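Local coordinates for kappa-carrageenase (Pseudoalteromonas carrageenovora, PDB 5OCQ), which catalyses the endohydrolysis of beta-1,4 linkages between D-galactose 4-sulfate and 3,6-anhydro-D-galactose in kappa-carrageenan, at residues S138-V143 with R225-T230; G100-R105 with F119-T124; H156-I161 with I206-D211; F35-Y40 with V90-A95. The protein carries 1 engineered substitution. All coordinates share one frame; numbering follows the deposited sequence.

Contact 1. Residues S138-V143 with R225-T230. With G4S (4-O-sulfo-beta-D-galactopyranose), chain C.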
# COMPACT_ATOMS: atom_id res chain seq x y z
N SER A 138 6.74 -9.31 -5.82
CA SER A 138 7.47 -8.23 -5.18
C SER A 138 6.48 -7.15 -4.73
O SER A 138 5.58 -6.80 -5.49
CB SER A 138 8.46 -7.50 -6.19
OG SER A 138 9.49 -8.39 -6.68
N GLU A 139 6.60 -6.72 -3.49
CA GLU A 139 5.80 -5.65 -2.88
C GLU A 139 6.63 -4.72 -2.06
O GLU A 139 7.35 -5.15 -1.19
CB GLU A 139 4.60 -6.23 -2.08
CG GLU A 139 3.80 -5.24 -1.35
CD GLU A 139 2.74 -5.80 -0.45
OE1 GLU A 139 2.33 -6.99 -0.60
OE2 GLU A 139 2.26 -4.97 0.38
N ILE A 140 6.57 -3.41 -2.33
CA ILE A 140 7.19 -2.38 -1.52
C ILE A 140 6.10 -1.53 -0.86
O ILE A 140 5.30 -0.92 -1.64
CB ILE A 140 8.17 -1.48 -2.34
CG1 ILE A 140 9.26 -2.31 -3.06
CG2 ILE A 140 8.76 -0.36 -1.43
CD1 ILE A 140 10.20 -1.56 -3.97
N ASP A 141 6.05 -1.46 0.47
CA ASP A 141 5.09 -0.61 1.15
C ASP A 141 5.81 0.69 1.49
O ASP A 141 6.76 0.72 2.34
CB ASP A 141 4.56 -1.25 2.40
CG ASP A 141 3.75 -2.52 2.13
OD1 ASP A 141 3.42 -2.83 0.92
OD2 ASP A 141 3.36 -3.25 3.11
N VAL A 142 5.43 1.79 0.87
CA VAL A 142 6.04 3.11 1.19
C VAL A 142 5.69 3.48 2.62
O VAL A 142 6.55 3.94 3.40
CB VAL A 142 5.63 4.23 0.24
CG1 VAL A 142 6.43 5.54 0.49
CG2 VAL A 142 5.75 3.78 -1.18
N VAL A 143 4.41 3.32 3.01
CA VAL A 143 3.93 3.56 4.41
C VAL A 143 2.66 2.82 4.64
O VAL A 143 1.80 2.79 3.71
CB VAL A 143 3.78 4.98 4.82
CG1 VAL A 143 2.65 5.75 4.02
CG2 VAL A 143 3.52 5.15 6.31
N ARG A 225 10.62 -6.76 -9.77
CA ARG A 225 9.52 -7.06 -10.71
C ARG A 225 8.79 -5.73 -11.09
O ARG A 225 8.93 -4.69 -10.39
CB ARG A 225 8.57 -8.10 -10.10
CG ARG A 225 9.14 -9.55 -10.02
CD ARG A 225 8.22 -10.41 -9.24
NE ARG A 225 6.90 -10.60 -9.85
CZ ARG A 225 6.63 -11.29 -10.97
NH1 ARG A 225 7.62 -11.92 -11.67
NH2 ARG A 225 5.40 -11.37 -11.45
N GLN A 226 7.97 -5.79 -12.12
CA GLN A 226 7.08 -4.64 -12.49
C GLN A 226 5.94 -4.53 -11.48
O GLN A 226 5.18 -5.51 -11.25
CB GLN A 226 6.48 -4.89 -13.88
CG GLN A 226 7.51 -4.78 -15.02
CD GLN A 226 8.09 -3.41 -15.17
OE1 GLN A 226 7.37 -2.40 -15.19
NE2 GLN A 226 9.42 -3.32 -15.03
N MET A 227 5.82 -3.36 -10.87
CA MET A 227 4.87 -3.12 -9.73
C MET A 227 3.91 -1.95 -10.10
O MET A 227 4.38 -0.90 -10.61
CB MET A 227 5.62 -2.88 -8.43
CG MET A 227 6.39 -4.15 -8.03
SD MET A 227 7.48 -3.80 -6.59
CE MET A 227 8.81 -2.87 -7.29
N ASN A 228 2.63 -2.14 -9.80
CA ASN A 228 1.62 -1.06 -9.92
C ASN A 228 1.58 -0.25 -8.65
O ASN A 228 1.57 -0.81 -7.56
CB ASN A 228 0.21 -1.68 -10.05
CG ASN A 228 0.08 -2.57 -11.26
OD1 ASN A 228 0.48 -3.71 -11.20
ND2 ASN A 228 -0.54 -2.11 -12.35
N LEU A 229 1.59 1.10 -8.77
CA LEU A 229 1.65 1.99 -7.64
C LEU A 229 0.26 2.27 -7.10
O LEU A 229 -0.63 2.61 -7.90
CB LEU A 229 2.25 3.32 -8.14
CG LEU A 229 2.57 4.33 -7.04
CD1 LEU A 229 3.58 3.76 -5.98
CD2 LEU A 229 3.06 5.65 -7.61
N THR A 230 0.06 2.15 -5.78
CA THR A 230 -1.27 2.04 -5.22
C THR A 230 -1.42 2.96 -4.01
O THR A 230 -0.57 2.97 -3.09
CB THR A 230 -1.53 0.53 -4.87
OG1 THR A 230 -1.32 -0.26 -6.04
CG2 THR A 230 -2.99 0.25 -4.38
C1 G4S C . 0.80 -5.62 2.88
C2 G4S C . -0.09 -6.65 2.20
C3 G4S C . -0.85 -6.10 0.97
C4 G4S C . -1.48 -4.75 1.37
C5 G4S C . -0.39 -3.80 1.90
C6 G4S C . -0.80 -2.37 2.15
O1 G4S C . 1.11 -6.14 4.21
O2 G4S C . 0.75 -7.75 1.68
O4 G4S C . -2.35 -5.06 2.49
O5 G4S C . 0.11 -4.36 3.14
O6 G4S C . -1.57 -2.23 3.36
S G4S C . -4.01 -4.96 2.45
O7 G4S C . -4.39 -3.99 1.38
O8 G4S C . -4.47 -6.37 2.18
O9 G4S C . -4.31 -4.41 3.79

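Contact 2. Residues G100-R105 with F119-T124. With G4S (4-O-sulfo-beta-D-galactopyranose), chain C; 9RN (3,6-anhydro-alpha-D-galactopyranose), chain B.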
# COMPACT_ATOMS: atom_id res chain seq x y z
N GLY A 100 12.90 4.12 -9.10
CA GLY A 100 12.47 5.52 -9.09
C GLY A 100 12.34 6.09 -7.72
O GLY A 100 12.49 5.29 -6.76
N TYR A 101 12.06 7.35 -7.63
CA TYR A 101 11.71 8.00 -6.37
C TYR A 101 10.20 8.25 -6.41
O TYR A 101 9.71 8.81 -7.40
CB TYR A 101 12.43 9.33 -6.10
CG TYR A 101 12.06 9.95 -4.81
CD1 TYR A 101 12.54 9.43 -3.61
CD2 TYR A 101 11.17 11.01 -4.72
CE1 TYR A 101 12.12 10.02 -2.41
CE2 TYR A 101 10.78 11.54 -3.54
CZ TYR A 101 11.25 11.05 -2.40
OH TYR A 101 10.81 11.60 -1.19
N TYR A 102 9.49 7.85 -5.36
CA TYR A 102 8.05 7.91 -5.20
C TYR A 102 7.67 8.73 -4.00
O TYR A 102 8.23 8.53 -2.92
CB TYR A 102 7.53 6.48 -4.99
CG TYR A 102 7.79 5.51 -6.11
CD1 TYR A 102 8.99 4.82 -6.19
CD2 TYR A 102 6.82 5.17 -7.07
CE1 TYR A 102 9.22 3.89 -7.15
CE2 TYR A 102 7.03 4.25 -8.01
CZ TYR A 102 8.24 3.53 -8.08
OH TYR A 102 8.54 2.56 -9.01
N GLU A 103 6.70 9.65 -4.11
CA GLU A 103 6.28 10.43 -2.96
C GLU A 103 4.77 10.73 -3.00
O GLU A 103 4.26 10.99 -4.13
CB GLU A 103 7.07 11.75 -2.95
CG GLU A 103 6.76 12.70 -1.86
CD GLU A 103 7.62 13.97 -1.91
OE1 GLU A 103 8.84 13.83 -1.68
OE2 GLU A 103 7.04 15.04 -2.11
N ALA A 104 4.11 10.70 -1.87
CA ALA A 104 2.73 11.14 -1.76
C ALA A 104 2.54 11.97 -0.51
O ALA A 104 3.23 11.75 0.51
CB ALA A 104 1.80 9.96 -1.77
N ARG A 105 1.62 12.92 -0.59
CA ARG A 105 1.30 13.82 0.52
C ARG A 105 -0.07 13.41 1.03
O ARG A 105 -1.10 13.58 0.31
CB ARG A 105 1.38 15.26 -0.01
CG ARG A 105 1.14 16.27 1.12
CD ARG A 105 1.51 17.68 0.69
NE ARG A 105 1.28 18.64 1.81
CZ ARG A 105 0.23 19.45 2.01
NH1 ARG A 105 -0.80 19.54 1.18
NH2 ARG A 105 0.19 20.27 3.10
N PHE A 119 0.31 3.46 1.15
CA PHE A 119 0.86 3.89 -0.14
C PHE A 119 1.92 2.85 -0.44
O PHE A 119 2.77 2.57 0.44
CB PHE A 119 1.48 5.32 -0.01
CG PHE A 119 2.25 5.84 -1.20
CD1 PHE A 119 1.79 5.64 -2.55
CD2 PHE A 119 3.36 6.68 -1.02
CE1 PHE A 119 2.49 6.22 -3.57
CE2 PHE A 119 4.09 7.20 -2.09
CZ PHE A 119 3.64 7.00 -3.39
N TRP A 120 1.78 2.11 -1.52
CA TRP A 120 2.49 0.84 -1.74
C TRP A 120 2.50 0.48 -3.21
O TRP A 120 1.89 1.22 -4.02
CB TRP A 120 1.95 -0.30 -0.89
CG TRP A 120 0.49 -0.63 -1.12
CD1 TRP A 120 -0.57 0.21 -0.88
CD2 TRP A 120 -0.07 -1.87 -1.57
NE1 TRP A 120 -1.78 -0.43 -1.16
CE2 TRP A 120 -1.50 -1.70 -1.62
CE3 TRP A 120 0.47 -3.09 -1.98
CZ2 TRP A 120 -2.34 -2.75 -2.00
CZ3 TRP A 120 -0.37 -4.13 -2.30
CH2 TRP A 120 -1.75 -3.94 -2.35
N MET A 121 3.28 -0.53 -3.57
CA MET A 121 3.33 -0.96 -4.98
C MET A 121 3.50 -2.48 -4.99
O MET A 121 4.17 -3.06 -4.10
CB MET A 121 4.43 -0.24 -5.79
CG MET A 121 5.82 -0.54 -5.30
SD MET A 121 7.06 0.55 -6.08
CE MET A 121 6.95 1.91 -4.97
N TYR A 122 2.91 -3.16 -5.99
CA TYR A 122 2.93 -4.65 -6.01
C TYR A 122 2.86 -5.18 -7.39
O TYR A 122 2.24 -4.59 -8.27
CB TYR A 122 1.85 -5.23 -5.11
CG TYR A 122 0.41 -5.08 -5.60
CD1 TYR A 122 -0.23 -3.84 -5.71
CD2 TYR A 122 -0.35 -6.19 -5.99
CE1 TYR A 122 -1.56 -3.77 -6.09
CE2 TYR A 122 -1.73 -6.09 -6.39
CZ TYR A 122 -2.31 -4.87 -6.46
OH TYR A 122 -3.64 -4.82 -6.83
N SER A 123 3.37 -6.41 -7.59
CA SER A 123 3.31 -7.06 -8.87
C SER A 123 2.26 -8.14 -8.95
O SER A 123 1.61 -8.43 -7.98
CB SER A 123 4.72 -7.74 -9.17
OG SER A 123 4.86 -8.88 -8.32
N THR A 124 2.08 -8.70 -10.17
CA THR A 124 1.37 -9.99 -10.28
C THR A 124 2.16 -11.05 -9.50
O THR A 124 3.35 -10.88 -9.24
CB THR A 124 1.20 -10.44 -11.77
OG1 THR A 124 2.47 -10.54 -12.36
CG2 THR A 124 0.40 -9.43 -12.49
C1 G4S C . 0.80 -5.62 2.88
C2 G4S C . -0.09 -6.65 2.20
C3 G4S C . -0.85 -6.10 0.97
C4 G4S C . -1.48 -4.75 1.37
C5 G4S C . -0.39 -3.80 1.90
C6 G4S C . -0.80 -2.37 2.15
O1 G4S C . 1.11 -6.14 4.21
O2 G4S C . 0.75 -7.75 1.68
O4 G4S C . -2.35 -5.06 2.49
O5 G4S C . 0.11 -4.36 3.14
O6 G4S C . -1.57 -2.23 3.36
S G4S C . -4.01 -4.96 2.45
O7 G4S C . -4.39 -3.99 1.38
O8 G4S C . -4.47 -6.37 2.18
O9 G4S C . -4.31 -4.41 3.79
C2 9RN B . -3.28 -7.94 -1.07
C4 9RN B . -2.39 -10.14 -1.82
C5 9RN B . -1.06 -9.44 -1.94
C6 9RN B . -1.26 -8.72 -3.26
O5 9RN B . -0.95 -8.50 -0.82
O3 9RN B . -2.65 -8.42 -3.30
C3 9RN B . -3.30 -8.98 -2.17
O2 9RN B . -3.98 -8.49 0.12
C1 9RN B . -1.89 -7.45 -0.74
O1 9RN B . -1.82 -7.04 0.60

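Contact 3. Residues H156-I161 with I206-D211. With G4S (4-O-sulfo-beta-D-galactopyranose), chain C.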
# COMPACT_ATOMS: atom_id res chain seq x y z
N HIS A 156 7.10 0.50 7.36
CA HIS A 156 7.69 0.80 6.04
C HIS A 156 8.36 -0.45 5.56
O HIS A 156 9.55 -0.64 5.69
CB HIS A 156 8.68 1.99 6.15
CG HIS A 156 8.11 3.20 6.84
ND1 HIS A 156 7.51 4.22 6.17
CD2 HIS A 156 7.99 3.50 8.16
CE1 HIS A 156 7.05 5.14 7.02
NE2 HIS A 156 7.35 4.74 8.25
N ASP A 157 7.54 -1.37 5.08
CA ASP A 157 7.88 -2.78 4.95
C ASP A 157 8.05 -3.32 3.52
O ASP A 157 7.66 -2.69 2.51
CB ASP A 157 6.81 -3.61 5.62
CG ASP A 157 6.78 -3.43 7.19
OD1 ASP A 157 7.89 -3.12 7.72
OD2 ASP A 157 5.66 -3.56 7.81
N LEU A 158 8.59 -4.55 3.43
CA LEU A 158 8.74 -5.26 2.19
C LEU A 158 8.14 -6.62 2.26
O LEU A 158 8.17 -7.23 3.32
CB LEU A 158 10.27 -5.40 1.83
CG LEU A 158 11.09 -4.14 1.68
CD1 LEU A 158 12.59 -4.45 1.48
CD2 LEU A 158 10.60 -3.41 0.46
N HIS A 159 7.55 -7.10 1.16
CA HIS A 159 6.94 -8.43 1.01
C HIS A 159 7.34 -9.08 -0.24
O HIS A 159 7.55 -8.42 -1.28
CB HIS A 159 5.39 -8.39 1.17
CG HIS A 159 4.90 -7.64 2.35
ND1 HIS A 159 4.90 -6.29 2.51
CD2 HIS A 159 4.48 -8.13 3.52
CE1 HIS A 159 4.35 -5.95 3.67
NE2 HIS A 159 4.06 -7.08 4.29
N ASN A 160 7.51 -10.43 -0.23
CA ASN A 160 7.89 -11.11 -1.47
C ASN A 160 7.62 -12.61 -1.35
O ASN A 160 7.49 -13.08 -0.22
CB ASN A 160 9.37 -10.87 -1.85
CG ASN A 160 10.36 -11.29 -0.68
OD1 ASN A 160 10.45 -10.67 0.36
ND2 ASN A 160 11.09 -12.33 -0.95
N ILE A 161 7.54 -13.27 -2.47
CA ILE A 161 7.60 -14.74 -2.49
C ILE A 161 8.87 -15.12 -3.22
O ILE A 161 9.08 -14.71 -4.36
CB ILE A 161 6.37 -15.29 -3.16
CG1 ILE A 161 5.06 -14.91 -2.46
CG2 ILE A 161 6.50 -16.83 -3.32
CD1 ILE A 161 3.83 -15.24 -3.28
N ILE A 206 16.93 0.29 -1.20
CA ILE A 206 15.57 0.94 -1.02
C ILE A 206 15.67 1.82 0.21
O ILE A 206 16.05 1.29 1.29
CB ILE A 206 14.54 -0.19 -0.87
CG1 ILE A 206 14.58 -1.14 -2.06
CG2 ILE A 206 13.14 0.40 -0.77
CD1 ILE A 206 13.72 -2.39 -1.92
N THR A 207 15.32 3.09 0.14
CA THR A 207 15.45 4.06 1.23
C THR A 207 14.11 4.81 1.38
O THR A 207 13.60 5.34 0.35
CB THR A 207 16.57 5.07 0.94
OG1 THR A 207 17.73 4.32 0.50
CG2 THR A 207 16.80 6.02 2.08
N TRP A 208 13.61 4.85 2.60
CA TRP A 208 12.30 5.46 2.91
C TRP A 208 12.41 6.79 3.60
O TRP A 208 13.30 6.98 4.46
CB TRP A 208 11.49 4.53 3.77
CG TRP A 208 10.96 3.26 3.23
CD1 TRP A 208 9.63 3.02 2.91
CD2 TRP A 208 11.61 1.99 3.02
NE1 TRP A 208 9.45 1.75 2.55
CE2 TRP A 208 10.62 1.07 2.62
CE3 TRP A 208 12.97 1.53 3.11
CZ2 TRP A 208 10.89 -0.29 2.34
CZ3 TRP A 208 13.22 0.18 2.80
CH2 TRP A 208 12.17 -0.72 2.45
N TYR A 209 11.47 7.69 3.36
CA TYR A 209 11.50 9.01 3.85
C TYR A 209 10.17 9.42 4.45
O TYR A 209 9.13 9.06 3.90
CB TYR A 209 11.81 9.96 2.69
CG TYR A 209 13.18 9.83 2.06
CD1 TYR A 209 13.44 8.81 1.11
CD2 TYR A 209 14.21 10.71 2.45
CE1 TYR A 209 14.70 8.68 0.54
CE2 TYR A 209 15.46 10.55 1.88
CZ TYR A 209 15.69 9.56 0.97
OH TYR A 209 16.97 9.33 0.36
N VAL A 210 10.15 10.20 5.55
CA VAL A 210 8.92 10.81 6.10
C VAL A 210 9.25 12.25 6.33
O VAL A 210 10.18 12.55 7.16
CB VAL A 210 8.45 10.19 7.44
CG1 VAL A 210 7.23 10.95 8.01
CG2 VAL A 210 8.18 8.65 7.22
N ASP A 211 8.53 13.17 5.70
CA ASP A 211 8.85 14.62 5.83
C ASP A 211 10.38 14.90 5.59
O ASP A 211 10.99 15.75 6.27
CB ASP A 211 8.32 15.14 7.20
CG ASP A 211 6.82 15.37 7.25
OD1 ASP A 211 6.18 15.38 6.15
OD2 ASP A 211 6.29 15.66 8.39
C1 G4S C . 0.80 -5.62 2.88
C2 G4S C . -0.09 -6.65 2.20
C3 G4S C . -0.85 -6.10 0.97
C4 G4S C . -1.48 -4.75 1.37
C5 G4S C . -0.39 -3.80 1.90
C6 G4S C . -0.80 -2.37 2.15
O1 G4S C . 1.11 -6.14 4.21
O2 G4S C . 0.75 -7.75 1.68
O4 G4S C . -2.35 -5.06 2.49
O5 G4S C . 0.11 -4.36 3.14
O6 G4S C . -1.57 -2.23 3.36
S G4S C . -4.01 -4.96 2.45
O7 G4S C . -4.39 -3.99 1.38
O8 G4S C . -4.47 -6.37 2.18
O9 G4S C . -4.31 -4.41 3.79

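Contact 4. Residues F35-Y40 with V90-A95. With 9RN (3,6-anhydro-alpha-D-galactopyranose), chain B; G4S (4-O-sulfo-beta-D-galactopyranose), chain C.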
# COMPACT_ATOMS: atom_id res chain seq x y z
N PHE A 35 -9.68 2.46 -10.09
CA PHE A 35 -10.35 2.80 -8.83
C PHE A 35 -11.22 1.65 -8.28
O PHE A 35 -12.01 1.85 -7.32
CB PHE A 35 -11.21 4.09 -9.01
CG PHE A 35 -10.43 5.32 -9.29
CD1 PHE A 35 -9.61 5.92 -8.34
CD2 PHE A 35 -10.52 5.95 -10.52
CE1 PHE A 35 -8.87 7.07 -8.57
CE2 PHE A 35 -9.83 7.15 -10.77
CZ PHE A 35 -8.99 7.69 -9.84
N GLN A 36 -11.17 0.48 -8.90
CA GLN A 36 -12.00 -0.65 -8.49
C GLN A 36 -11.37 -1.90 -9.02
O GLN A 36 -11.70 -2.37 -10.12
CB GLN A 36 -13.46 -0.46 -8.92
CG GLN A 36 -14.34 -1.62 -8.41
CD GLN A 36 -15.83 -1.33 -8.54
OE1 GLN A 36 -16.31 -0.19 -8.38
NE2 GLN A 36 -16.60 -2.38 -8.79
N THR A 37 -10.36 -2.39 -8.27
CA THR A 37 -9.48 -3.45 -8.71
C THR A 37 -10.04 -4.87 -8.36
O THR A 37 -11.16 -5.00 -7.83
CB THR A 37 -8.05 -3.28 -8.08
OG1 THR A 37 -8.10 -3.47 -6.65
CG2 THR A 37 -7.44 -1.95 -8.40
N GLU A 38 -9.24 -5.91 -8.51
CA GLU A 38 -9.52 -7.18 -7.94
C GLU A 38 -9.61 -7.00 -6.41
O GLU A 38 -8.96 -6.13 -5.85
CB GLU A 38 -8.41 -8.23 -8.33
CG GLU A 38 -7.13 -8.17 -7.51
CD GLU A 38 -6.07 -7.04 -7.80
OE1 GLU A 38 -6.32 -6.15 -8.63
OE2 GLU A 38 -4.95 -7.05 -7.13
N ASN A 39 -10.41 -7.85 -5.76
CA ASN A 39 -10.67 -7.77 -4.32
C ASN A 39 -9.82 -8.74 -3.51
O ASN A 39 -9.40 -9.81 -3.98
CB ASN A 39 -12.16 -8.03 -4.05
CG ASN A 39 -13.04 -6.85 -4.41
OD1 ASN A 39 -12.78 -5.71 -3.96
ND2 ASN A 39 -14.04 -7.09 -5.20
N TYR A 40 -9.54 -8.31 -2.31
CA TYR A 40 -8.76 -9.08 -1.31
C TYR A 40 -9.09 -8.58 0.08
O TYR A 40 -9.91 -7.71 0.29
CB TYR A 40 -7.27 -9.01 -1.60
CG TYR A 40 -6.74 -7.62 -1.97
CD1 TYR A 40 -6.42 -6.66 -1.04
CD2 TYR A 40 -6.60 -7.23 -3.34
CE1 TYR A 40 -5.93 -5.44 -1.40
CE2 TYR A 40 -6.18 -5.97 -3.68
CZ TYR A 40 -5.75 -5.09 -2.71
OH TYR A 40 -5.33 -3.78 -2.90
N VAL A 90 -9.73 2.56 -3.40
CA VAL A 90 -8.37 2.28 -3.92
C VAL A 90 -8.11 3.12 -5.19
O VAL A 90 -9.05 3.42 -5.93
CB VAL A 90 -8.23 0.75 -4.26
CG1 VAL A 90 -9.26 0.25 -5.31
CG2 VAL A 90 -6.83 0.34 -4.67
N ALA A 91 -6.86 3.46 -5.47
CA ALA A 91 -6.41 3.97 -6.71
C ALA A 91 -5.10 3.21 -7.04
O ALA A 91 -4.08 3.46 -6.38
CB ALA A 91 -6.12 5.44 -6.63
N LYS A 92 -5.18 2.34 -8.06
CA LYS A 92 -4.02 1.52 -8.50
C LYS A 92 -3.58 2.00 -9.87
O LYS A 92 -4.40 1.98 -10.81
CB LYS A 92 -4.42 0.07 -8.50
CG LYS A 92 -3.35 -0.90 -9.04
CD LYS A 92 -3.97 -2.33 -9.24
CE LYS A 92 -3.08 -3.50 -9.59
NZ LYS A 92 -3.98 -4.71 -9.91
N SER A 93 -2.31 2.35 -10.07
CA SER A 93 -1.89 2.77 -11.39
C SER A 93 -2.05 1.63 -12.39
O SER A 93 -1.64 0.50 -12.10
CB SER A 93 -0.46 3.38 -11.38
OG SER A 93 0.56 2.41 -11.17
N ARG A 94 -2.57 1.94 -13.59
CA ARG A 94 -2.60 0.92 -14.62
C ARG A 94 -1.21 0.63 -15.16
O ARG A 94 -0.87 -0.54 -15.49
CB ARG A 94 -3.58 1.33 -15.70
CG ARG A 94 -5.02 1.53 -15.22
CD ARG A 94 -6.01 1.49 -16.41
NE ARG A 94 -7.37 1.91 -16.05
CZ ARG A 94 -8.35 1.12 -15.66
NH1 ARG A 94 -8.14 -0.18 -15.41
NH2 ARG A 94 -9.55 1.63 -15.40
N ALA A 95 -0.36 1.63 -15.20
CA ALA A 95 1.05 1.46 -15.63
C ALA A 95 1.89 0.89 -14.48
O ALA A 95 1.57 1.04 -13.32
CB ALA A 95 1.62 2.78 -16.05
C2 9RN B . -3.28 -7.94 -1.07
C4 9RN B . -2.39 -10.14 -1.82
C5 9RN B . -1.06 -9.44 -1.94
C6 9RN B . -1.26 -8.72 -3.26
O5 9RN B . -0.95 -8.50 -0.82
O3 9RN B . -2.65 -8.42 -3.30
C3 9RN B . -3.30 -8.98 -2.17
O2 9RN B . -3.98 -8.49 0.12
C1 9RN B . -1.89 -7.45 -0.74
O1 9RN B . -1.82 -7.04 0.60
C1 G4S C . 0.80 -5.62 2.88
C2 G4S C . -0.09 -6.65 2.20
C3 G4S C . -0.85 -6.10 0.97
C4 G4S C . -1.48 -4.75 1.37
C5 G4S C . -0.39 -3.80 1.90
C6 G4S C . -0.80 -2.37 2.15
O1 G4S C . 1.11 -6.14 4.21
O2 G4S C . 0.75 -7.75 1.68
O4 G4S C . -2.35 -5.06 2.49
O5 G4S C . 0.11 -4.36 3.14
O6 G4S C . -1.57 -2.23 3.36
S G4S C . -4.01 -4.96 2.45
O7 G4S C . -4.39 -3.99 1.38
O8 G4S C . -4.47 -6.37 2.18
O9 G4S C . -4.31 -4.41 3.79
O HOH W 1 -12.12 3.17 -4.98

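Contact 1. Residues S138-V143 with R225-T230
Ser-138 and Met-227 carry most of this contact, and the aliphatic stem of Arg-225 completes it. The thioether SD of Met-227 lies 3.7 Å from Ser-138 O and also touches CB of that serine. A bend at the last methionine torsion (chi3 -75°) brings CE to 3.8 Å from Ile-140 CD1, the two side chains crossing at about a right angle. Ser-138 OG rests on the methylenes of Arg-225, 3.5 Å from CD, but is hydrogen-bonded to Tyr-222 O; Arg-225 NE is bonded in turn to Ser-123 OG. The strands run 26° apart in the same direction, as second neighbours in a sheet of the GH16 jellyroll, with strand 115-122 between them. Glu-139, the nucleophile, faces away from 225-230, its extended chain placing OE1 2.9 Å from O2 of the sulfated galactose, while OE1 is hydrogen-bonded to Tyr-137 OH. With an alanine here the nucleophile is gone, and Tyr-137 OH would probably be left without its carboxylate mate. Asp-141 OD2 comes 3.4 Å from the ring O5. Alternation along 138-141 thus backs the catalytic carboxylates, which face the substrate, with largely apolar packing.

Contact 2. Residues G100-R105 with F119-T124
The Met-121 methyl sits squarely over the ring of Tyr-102, with CE 3.5 Å from the ring centroid and only 4° off its normal. This belongs to the core of the GH16 beta-jellyroll, where strand 100-107, paired with 195-201 and 260-272, faces strand 115-122, paired with 135-141 and 227-235; the short strand axes are 8.9 Å apart. Met-121 SD follows its methyl over the same face and makes a Met-aromatic contact, 4.2 Å from the Tyr-102 ring centroid. The phenol end of Tyr-102 is hydrogen-bonded to Asn-98 O. Two residues earlier on the same strand face, with chi1 at 172°, the Phe-119 ring swings away from its own backbone N and reaches across to Ala-104. There the Ala-104 methyl covers one ring face, its CB 3.8 Å from the Phe-119 centroid and displaced toward the rim, while Tyr-102 CB packs against Phe-119 CZ. Trp-120 and Tyr-122 leave the other side of their strand and line the substrate cleft, so the apolar core directly backs the sugar-binding surface. The indole of Trp-120 lies flat beneath the sulfated galactose, whose C6 stands 3.7 Å above the ring plane, and Trp-120 NE1 is held by Ser-232 OG. Tyr-122 in turn takes Trp-120 CH2 over one face and approaches the anhydrogalactose, with CD2 of the tyrosine 3.8 Å from C6 of that sugar.

Contact 3. Residues H156-I161 with I206-D211
Trp-208 is wedged against His-156 and Leu-158, and this is where the two segments pack most closely. His-156 CB lies over the five-membered ring of the indole, 3.5 Å from Trp-208 CD1, and the imidazole turns its edge toward the same face in an offset edge-to-face pair with planes at 71°. His-156 O covers the six-membered part of that face, and Ile-206 CG2 sits 3.5 Å above the opposite one. At the indole edge, in its plane, Leu-158 CG is 3.7 Å from Trp-208 CH2. Val-210 CG2 extends the cluster to His-156 CE1 at 3.7 Å. Packing is looser beyond Leu-158, whose CD2 meets Ile-206 CD1 tip to tip at 4.1 Å. Thr-207 and Tyr-209, at the alternate positions of strand 205-210, are partly exposed to solvent. Further along, His-159 offers a ring face to the sulfated galactose, with its NE2 3.1 Å from the sugar O1. Two ring nitrogens bond the catalytic strand, Trp-208 NE1 to Asp-141 O and His-156 ND1 to Val-142 O; His-156 NE2 bonds Ser-154 OG. Successive carbonyls, just before and within the beta bulge at Val-142 and Val-143, are thus each held by a ring N-H, which probably steadies the backbone carrying Asp-141.

Contact 4. Residues F35-Y40 with V90-A95
The irregular loop 35-40 passes close alongside strand 90-93, with Phe-35 CA only 3.2 Å from Val-90 O in a CA-H...O contact (147° at the hydrogen). A water 2.7 Å from Phe-35 O also accepts a hydrogen bond from Val-90 N, bridging the two backbones. Phe-35 meets the strand through CE1, 3.7 Å from Ala-91 CB. Further on, the Thr-37 methyl CG2 lies on the Lys-92 chain, 3.6 Å from CD, and Thr-37 OG1 turns back to donate to Glu-38 O. Within the jellyroll this loop connects two strands that both pair with 77-97: 33-34 antiparallel and 43-45 parallel. The fully extended Lys-92 (chi1 175°) reaches along the loop to form a salt bridge, its NZ 3.0 Å from Glu-38 OE1 on the syn side and 22° out of the carboxylate plane. Glu-38 OE2 is hydrogen-bonded to Tyr-122 OH. Where the loop enters the cleft, Tyr-40 lays one ring face against the anhydrogalactose, whose C2 stands 3.4 Å above the ring plane. A serine in place of Tyr-40 is likely to leave that sugar without its aromatic platform and the Trp-45 ring without its edge-to-face partner. The sulfate oxygen O7 of the adjoining galactose lies at the edge of the Tyr-40 ring.

Overall arrangement
Strand 115-122, in contact 2, ties the set together: it is hydrogen-bonded on one side to 135-141 and on the other to 227-235, the two strands of contact 1, whose centre is about 5 Å from that of contact 2. From there the sheet continues through 153-164 to contact 3 and through 77-97 to contact 4, whose centres lie about 20 Å apart on opposite sides of the chain's centre. Contacts 4, 2 and 1 follow in series along the chain, and contact 3 is nested within the loop that contact 1 closes. Contacts 2 and 3 also join this sheet to the facing strands, and all four line one carrageenan-binding cleft in this GH16 catalytic domain of the longer enzyme.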